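Long-range contacts in WZI (Escherichia coli, PDB 2YNK), which is an outer-membrane beta-barrel lectin that underpins assembly of the group 1 capsule: residues A[26-31]-A[215-220]; A[174-179]-A[193-198]. All blocks are in the same frame, centred on the assembly; numbering follows the deposited sequence.

The centres of contact 1 and contact 2 lie about 7 Å apart, on the same side of the centre of the chain. Contact 2 pairs two neighbouring strands of the 18-stranded barrel, 170-176 and 193-201. Contact 1 sets the N-terminal segment 26-31 against the next strand, 212-221. In chain order the segments run 26-31, 174-179, 193-198, 215-220, which nests contact 2 inside the loop closed by contact 1. Strands 193-201 and 212-221 are adjacent, with a probable backbone bond between Gln196 and Arg217. Gln196 NE2 also donates to Trp30 O. The N-terminal segment is thereby joined to two successive strands of the barrel that forms this outer-membrane lectin.

Contact 1. Residues A[26-31]-A[215-220]; sequences SLSTWP and GGRFTF
Arg217 reaches segment 26-31 on a stretched chain: CG stands opposite the backbone N (chi1 167°), and the links from CG to NE are extended. Across from it, Thr29 turns OG1 to the side of its own backbone N (chi1 -70°), where the hydroxyl meets the arginine. The two side chains run past each other in opposite directions. Arg217 NE donates to Thr29 OG1, with the atoms modelled 2.5 Å apart, a length not to be taken literally at this resolution. Beside it, Arg217 NH2 donates to Ser28 OG at 3.2 Å, with the oxygen in the guanidinium plane. Two neighbouring hydroxyls therefore hold one edge of the group and limit its rotation. Strand 212-221 belongs to the wall of the 18-stranded barrel. The N-terminal segment, mostly loop, packs against the face of this strand that carries Arg217 and Thr219, whereas Phe218 and Phe220 point away from it. Thr219 CG2 adds a looser contact, 4.0 Å from both Ser28 OG and Thr29 OG1. The charge of Arg217 is met by a salt bridge from NH2 to Asp274. Ser28 OG has its stronger partner in Glu227, which also bonds Ser26 OG. The turn of the N-terminal segment is itself tied by a bond from Trp30 NE1 to Leu27 O.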
loop_
_atom_site.group_PDB
_atom_site.type_symbol
_atom_site.label_atom_id
_atom_site.label_comp_id
_atom_site.label_asym_id
_atom_site.label_seq_id
_atom_site.Cartn_x
_atom_site.Cartn_y
_atom_site.Cartn_z
ATOM N N SER A 26 4.634 4.414 -12.926
ATOM C CA SER A 26 4.879 3.445 -11.869
ATOM C C SER A 26 3.834 3.561 -10.753
ATOM O O SER A 26 3.512 4.662 -10.287
ATOM C CB SER A 26 6.263 3.631 -11.276
ATOM O OG SER A 26 6.533 2.582 -10.370
ATOM N N LEU A 27 3.308 2.417 -10.338
ATOM C CA LEU A 27 2.374 2.365 -9.230
ATOM C C LEU A 27 2.900 1.463 -8.119
ATOM O O LEU A 27 2.115 0.932 -7.347
ATOM C CB LEU A 27 1.023 1.851 -9.718
ATOM C CG LEU A 27 0.335 2.684 -10.796
ATOM C CD1 LEU A 27 -0.938 1.995 -11.269
ATOM C CD2 LEU A 27 0.027 4.076 -10.281
ATOM N N SER A 28 4.218 1.295 -8.021
ATOM C CA SER A 28 4.782 0.376 -7.025
ATOM C C SER A 28 5.501 1.092 -5.872
ATOM O O SER A 28 6.082 0.444 -5.004
ATOM C CB SER A 28 5.720 -0.627 -7.695
ATOM O OG SER A 28 6.930 -0.009 -8.070
ATOM N N THR A 29 5.449 2.420 -5.856
ATOM C CA THR A 29 5.980 3.200 -4.755
ATOM C C THR A 29 4.999 4.301 -4.391
ATOM O O THR A 29 4.937 5.339 -5.060
ATOM C CB THR A 29 7.342 3.793 -5.104
ATOM O OG1 THR A 29 8.298 2.735 -5.162
ATOM C CG2 THR A 29 7.792 4.781 -4.075
ATOM N N TRP A 30 4.226 4.047 -3.329
ATOM C CA TRP A 30 3.328 5.035 -2.754
ATOM C C TRP A 30 3.932 5.630 -1.515
ATOM O O TRP A 30 4.686 4.963 -0.821
ATOM C CB TRP A 30 2.003 4.396 -2.417
ATOM C CG TRP A 30 1.283 3.898 -3.631
ATOM C CD1 TRP A 30 1.626 2.827 -4.442
ATOM C CD2 TRP A 30 0.070 4.459 -4.229
ATOM N NE1 TRP A 30 0.731 2.690 -5.468
ATOM C CE2 TRP A 30 -0.228 3.634 -5.395
ATOM C CE3 TRP A 30 -0.767 5.519 -3.920
ATOM C CZ2 TRP A 30 -1.324 3.875 -6.200
ATOM C CZ3 TRP A 30 -1.870 5.756 -4.740
ATOM C CH2 TRP A 30 -2.141 4.953 -5.854
ATOM N N PRO A 31 3.607 6.896 -1.216
ATOM C CA PRO A 31 2.662 7.737 -1.934
ATOM C C PRO A 31 3.207 8.209 -3.283
ATOM O O PRO A 31 4.423 8.271 -3.477
ATOM C CB PRO A 31 2.470 8.913 -0.982
ATOM C CG PRO A 31 3.782 9.049 -0.334
ATOM C CD PRO A 31 4.277 7.643 -0.143
ATOM N N GLY A 215 14.657 3.817 6.004
ATOM C CA GLY A 215 14.523 3.016 4.793
ATOM C C GLY A 215 14.680 3.742 3.476
ATOM O O GLY A 215 14.585 4.973 3.390
ATOM N N GLY A 216 14.900 2.949 2.439
ATOM C CA GLY A 216 15.181 3.472 1.117
ATOM C C GLY A 216 14.625 2.542 0.068
ATOM O O GLY A 216 14.632 1.317 0.236
ATOM N N ARG A 217 14.130 3.130 -1.011
ATOM C CA ARG A 217 13.601 2.364 -2.117
ATOM C C ARG A 217 13.910 3.052 -3.442
ATOM O O ARG A 217 13.837 4.281 -3.554
ATOM C CB ARG A 217 12.101 2.185 -1.959
ATOM C CG ARG A 217 11.436 1.665 -3.222
ATOM C CD ARG A 217 9.997 1.276 -2.989
ATOM N NE ARG A 217 9.410 0.737 -4.209
ATOM C CZ ARG A 217 9.579 -0.508 -4.644
ATOM N NH1 ARG A 217 10.337 -1.371 -3.963
ATOM N NH2 ARG A 217 8.988 -0.894 -5.770
ATOM N N PHE A 218 14.238 2.238 -4.436
ATOM C CA PHE A 218 14.615 2.716 -5.756
ATOM C C PHE A 218 13.922 1.865 -6.801
ATOM O O PHE A 218 13.848 0.641 -6.657
ATOM C CB PHE A 218 16.126 2.616 -5.941
ATOM C CG PHE A 218 16.617 3.156 -7.254
ATOM C CD1 PHE A 218 16.961 4.495 -7.387
ATOM C CD2 PHE A 218 16.754 2.319 -8.362
ATOM C CE1 PHE A 218 17.422 4.989 -8.596
ATOM C CE2 PHE A 218 17.215 2.811 -9.570
ATOM C CZ PHE A 218 17.544 4.148 -9.687
ATOM N N THR A 219 13.412 2.518 -7.845
ATOM C CA THR A 219 12.822 1.815 -8.982
ATOM C C THR A 219 13.219 2.463 -10.303
ATOM O O THR A 219 13.483 3.668 -10.365
ATOM C CB THR A 219 11.298 1.826 -8.906
ATOM O OG1 THR A 219 10.868 3.161 -8.664
ATOM C CG2 THR A 219 10.808 0.941 -7.781
ATOM N N PHE A 220 13.255 1.655 -11.356
ATOM C CA PHE A 220 13.493 2.171 -12.695
ATOM C C PHE A 220 12.935 1.247 -13.756
ATOM O O PHE A 220 12.852 0.024 -13.558
ATOM C CB PHE A 220 14.984 2.434 -12.946
ATOM C CG PHE A 220 15.815 1.191 -13.112
ATOM C CD1 PHE A 220 16.006 0.322 -12.053
ATOM C CD2 PHE A 220 16.419 0.903 -14.322
ATOM C CE1 PHE A 220 16.778 -0.814 -12.197
ATOM C CE2 PHE A 220 17.195 -0.229 -14.478
ATOM C CZ PHE A 220 17.375 -1.091 -13.412
#

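Contact 2. Residues A[174-179]-A[193-198]. With HEX (hexane), chain S.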
loop_
_atom_site.group_PDB
_atom_site.type_symbol
_atom_site.label_atom_id
_atom_site.label_comp_id
_atom_site.label_asym_id
_atom_site.label_seq_id
_atom_site.Cartn_x
_atom_site.Cartn_y
_atom_site.Cartn_z
HETATM N N MSE A 174 10.839 11.612 1.609
HETATM C CA MSE A 174 11.366 12.370 0.486
HETATM C C MSE A 174 11.270 11.580 -0.785
HETATM O O MSE A 174 11.491 10.371 -0.780
HETATM C CB MSE A 174 12.799 12.800 0.765
HETATM C CG MSE A 174 12.977 14.249 0.315
HETATM SE SE MSE A 174 14.837 14.857 0.560
HETATM C CE MSE A 174 15.243 15.503 -1.260
ATOM N N GLN A 175 10.950 12.285 -1.876
ATOM C CA GLN A 175 10.639 11.694 -3.188
ATOM C C GLN A 175 10.920 12.643 -4.346
ATOM O O GLN A 175 10.940 13.853 -4.158
ATOM C CB GLN A 175 9.149 11.413 -3.273
ATOM C CG GLN A 175 8.722 10.139 -2.619
ATOM C CD GLN A 175 7.258 9.863 -2.816
ATOM O OE1 GLN A 175 6.754 8.847 -2.338
ATOM N NE2 GLN A 175 6.562 10.755 -3.524
ATOM N N ARG A 176 11.055 12.103 -5.553
ATOM C CA ARG A 176 11.004 12.950 -6.743
ATOM C C ARG A 176 9.569 13.410 -6.951
ATOM O O ARG A 176 8.635 12.691 -6.604
ATOM C CB ARG A 176 11.464 12.204 -7.996
ATOM C CG ARG A 176 12.906 11.728 -7.968
ATOM C CD ARG A 176 13.289 11.142 -9.317
ATOM N NE ARG A 176 13.660 12.174 -10.290
ATOM C CZ ARG A 176 13.824 11.965 -11.595
ATOM N NH1 ARG A 176 13.628 10.767 -12.133
ATOM N NH2 ARG A 176 14.169 12.975 -12.376
ATOM N N ALA A 177 9.391 14.602 -7.516
ATOM C CA ALA A 177 8.056 15.058 -7.924
ATOM C C ALA A 177 7.775 14.469 -9.298
ATOM O O ALA A 177 7.016 13.512 -9.416
ATOM C CB ALA A 177 7.970 16.575 -7.936
ATOM N N GLU A 178 8.410 15.020 -10.332
ATOM C CA GLU A 178 8.376 14.406 -11.659
ATOM C C GLU A 178 9.493 13.383 -11.743
ATOM O O GLU A 178 10.577 13.605 -11.199
ATOM C CB GLU A 178 8.530 15.447 -12.759
ATOM C CG GLU A 178 7.221 16.099 -13.154
ATOM C CD GLU A 178 7.377 17.043 -14.331
ATOM O OE1 GLU A 178 7.940 16.630 -15.370
ATOM O OE2 GLU A 178 6.931 18.200 -14.218
ATOM N N GLN A 179 9.227 12.276 -12.432
ATOM C CA GLN A 179 10.115 11.123 -12.425
ATOM C C GLN A 179 10.594 10.767 -13.832
ATOM O O GLN A 179 10.648 9.591 -14.196
ATOM C CB GLN A 179 9.390 9.932 -11.771
ATOM C CG GLN A 179 9.216 10.083 -10.260
ATOM C CD GLN A 179 8.010 9.349 -9.719
ATOM O OE1 GLN A 179 7.910 8.124 -9.824
ATOM N NE2 GLN A 179 7.088 10.097 -9.122
ATOM N N TRP A 193 12.668 6.788 -13.280
ATOM C CA TRP A 193 13.192 6.233 -12.062
ATOM C C TRP A 193 12.693 7.045 -10.906
ATOM O O TRP A 193 12.284 8.195 -11.084
ATOM C CB TRP A 193 14.716 6.192 -12.113
ATOM C CG TRP A 193 15.385 7.535 -12.010
ATOM C CD1 TRP A 193 15.721 8.392 -13.046
ATOM C CD2 TRP A 193 15.830 8.217 -10.795
ATOM N NE1 TRP A 193 16.314 9.526 -12.569
ATOM C CE2 TRP A 193 16.410 9.488 -11.230
ATOM C CE3 TRP A 193 15.796 7.922 -9.435
ATOM C CZ2 TRP A 193 16.933 10.400 -10.337
ATOM C CZ3 TRP A 193 16.335 8.852 -8.537
ATOM C CH2 TRP A 193 16.887 10.060 -8.980
ATOM N N GLN A 194 12.696 6.439 -9.718
ATOM C CA GLN A 194 12.200 7.096 -8.521
ATOM C C GLN A 194 12.864 6.556 -7.258
ATOM O O GLN A 194 13.172 5.357 -7.153
ATOM C CB GLN A 194 10.685 6.928 -8.422
ATOM C CG GLN A 194 10.055 7.304 -7.083
ATOM C CD GLN A 194 10.151 8.788 -6.754
ATOM O OE1 GLN A 194 11.236 9.375 -6.751
ATOM N NE2 GLN A 194 9.010 9.393 -6.437
ATOM N N TYR A 195 13.080 7.463 -6.307
ATOM C CA TYR A 195 13.571 7.106 -5.002
ATOM C C TYR A 195 12.536 7.491 -3.959
ATOM O O TYR A 195 11.758 8.430 -4.138
ATOM C CB TYR A 195 14.914 7.791 -4.718
ATOM C CG TYR A 195 14.803 9.247 -4.330
ATOM C CD1 TYR A 195 14.792 10.244 -5.294
ATOM C CD2 TYR A 195 14.714 9.629 -2.994
ATOM C CE1 TYR A 195 14.690 11.580 -4.944
ATOM C CE2 TYR A 195 14.609 10.963 -2.635
ATOM C CZ TYR A 195 14.592 11.936 -3.615
ATOM O OH TYR A 195 14.489 13.262 -3.259
ATOM N N GLN A 196 12.521 6.741 -2.865
ATOM C CA GLN A 196 11.829 7.171 -1.656
ATOM C C GLN A 196 12.730 6.891 -0.475
ATOM O O GLN A 196 13.254 5.787 -0.332
ATOM C CB GLN A 196 10.491 6.449 -1.489
ATOM C CG GLN A 196 9.567 7.125 -0.489
ATOM C CD GLN A 196 8.318 6.322 -0.226
ATOM O OE1 GLN A 196 8.283 5.481 0.679
ATOM N NE2 GLN A 196 7.290 6.557 -1.021
ATOM N N ILE A 197 12.938 7.896 0.361
ATOM C CA ILE A 197 13.672 7.694 1.602
ATOM C C ILE A 197 12.742 8.090 2.724
ATOM O O ILE A 197 11.964 9.030 2.568
ATOM C CB ILE A 197 14.994 8.494 1.644
ATOM C CG1 ILE A 197 14.741 10.002 1.605
ATOM C CG2 ILE A 197 15.888 8.097 0.473
ATOM C CD1 ILE A 197 16.008 10.821 1.454
ATOM N N SER A 198 12.785 7.351 3.834
ATOM C CA SER A 198 12.011 7.728 5.028
ATOM C C SER A 198 12.713 7.382 6.334
ATOM O O SER A 198 13.376 6.337 6.449
ATOM C CB SER A 198 10.606 7.105 5.007
ATOM O OG SER A 198 10.649 5.689 4.994
HETATM C C1 HEX S . 18.669 11.401 -2.668
HETATM C C2 HEX S . 18.241 12.673 -3.382
HETATM C C3 HEX S . 18.369 12.570 -4.907
HETATM C C4 HEX S . 18.510 13.962 -5.523
HETATM C C5 HEX S . 18.749 13.945 -7.033
HETATM C C6 HEX S . 19.123 15.332 -7.524
#
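Antiparallel pairing in a barrel wall brings Met174 opposite Ile197, where strand 170-176 meets strand 193-201. Met174 N donates to Ile197 O at 3.0 Å, and Ile197 N returns a bond to Met174 O at 3.1 Å. Their side chains share one face of the sheet, where CB of Met174, modelled as selenomethionine, packs against Ile197 CG1. Gln175 and Gln196 lie side by side on the other face with their amides nearly coplanar. Gln196 NE2 donates to a lone pair of Gln175 OE1 at 2.7 Å. Gln196 OE1 is taken by Trp152 and Gln150, so both ends of this buried amide are bonded.

Further along, a side-chain amide takes over the pairing. Gln194 bends at chi2 (66°) and places its amide between the strands. Its OE1 accepts from Arg176 N at 3.0 Å, on a lone pair, and also from Tyr195 N. Its NE2 gives a weak bond to Arg176 O at 3.3 Å, an oxygen also bonded by Ser33 OG. The Gln179 amide stacks on that of Gln194.

This is the end of strand 170-176 in the 18-stranded outer-membrane barrel, and bound alkanes nearby are consistent with a membrane-facing apolar surface. Tyr195 has Gln175 CA over one ring face and hexane over the opposite one, with C2 of hexane 3.7 Å from Tyr195 CZ. Its OH bonds Gln141. Trp193 belongs to an octane pocket. The Arg176 chain turns at chi3 (82°) and lays its guanidinium flat on the indole, centres 4.0 Å apart and planes at 19°. CD sits over the six-membered ring. Arg176 NH1 donates to Trp193 O at 3.1 Å and also bonds Ala180 O, which helps hold the guanidinium against the ring.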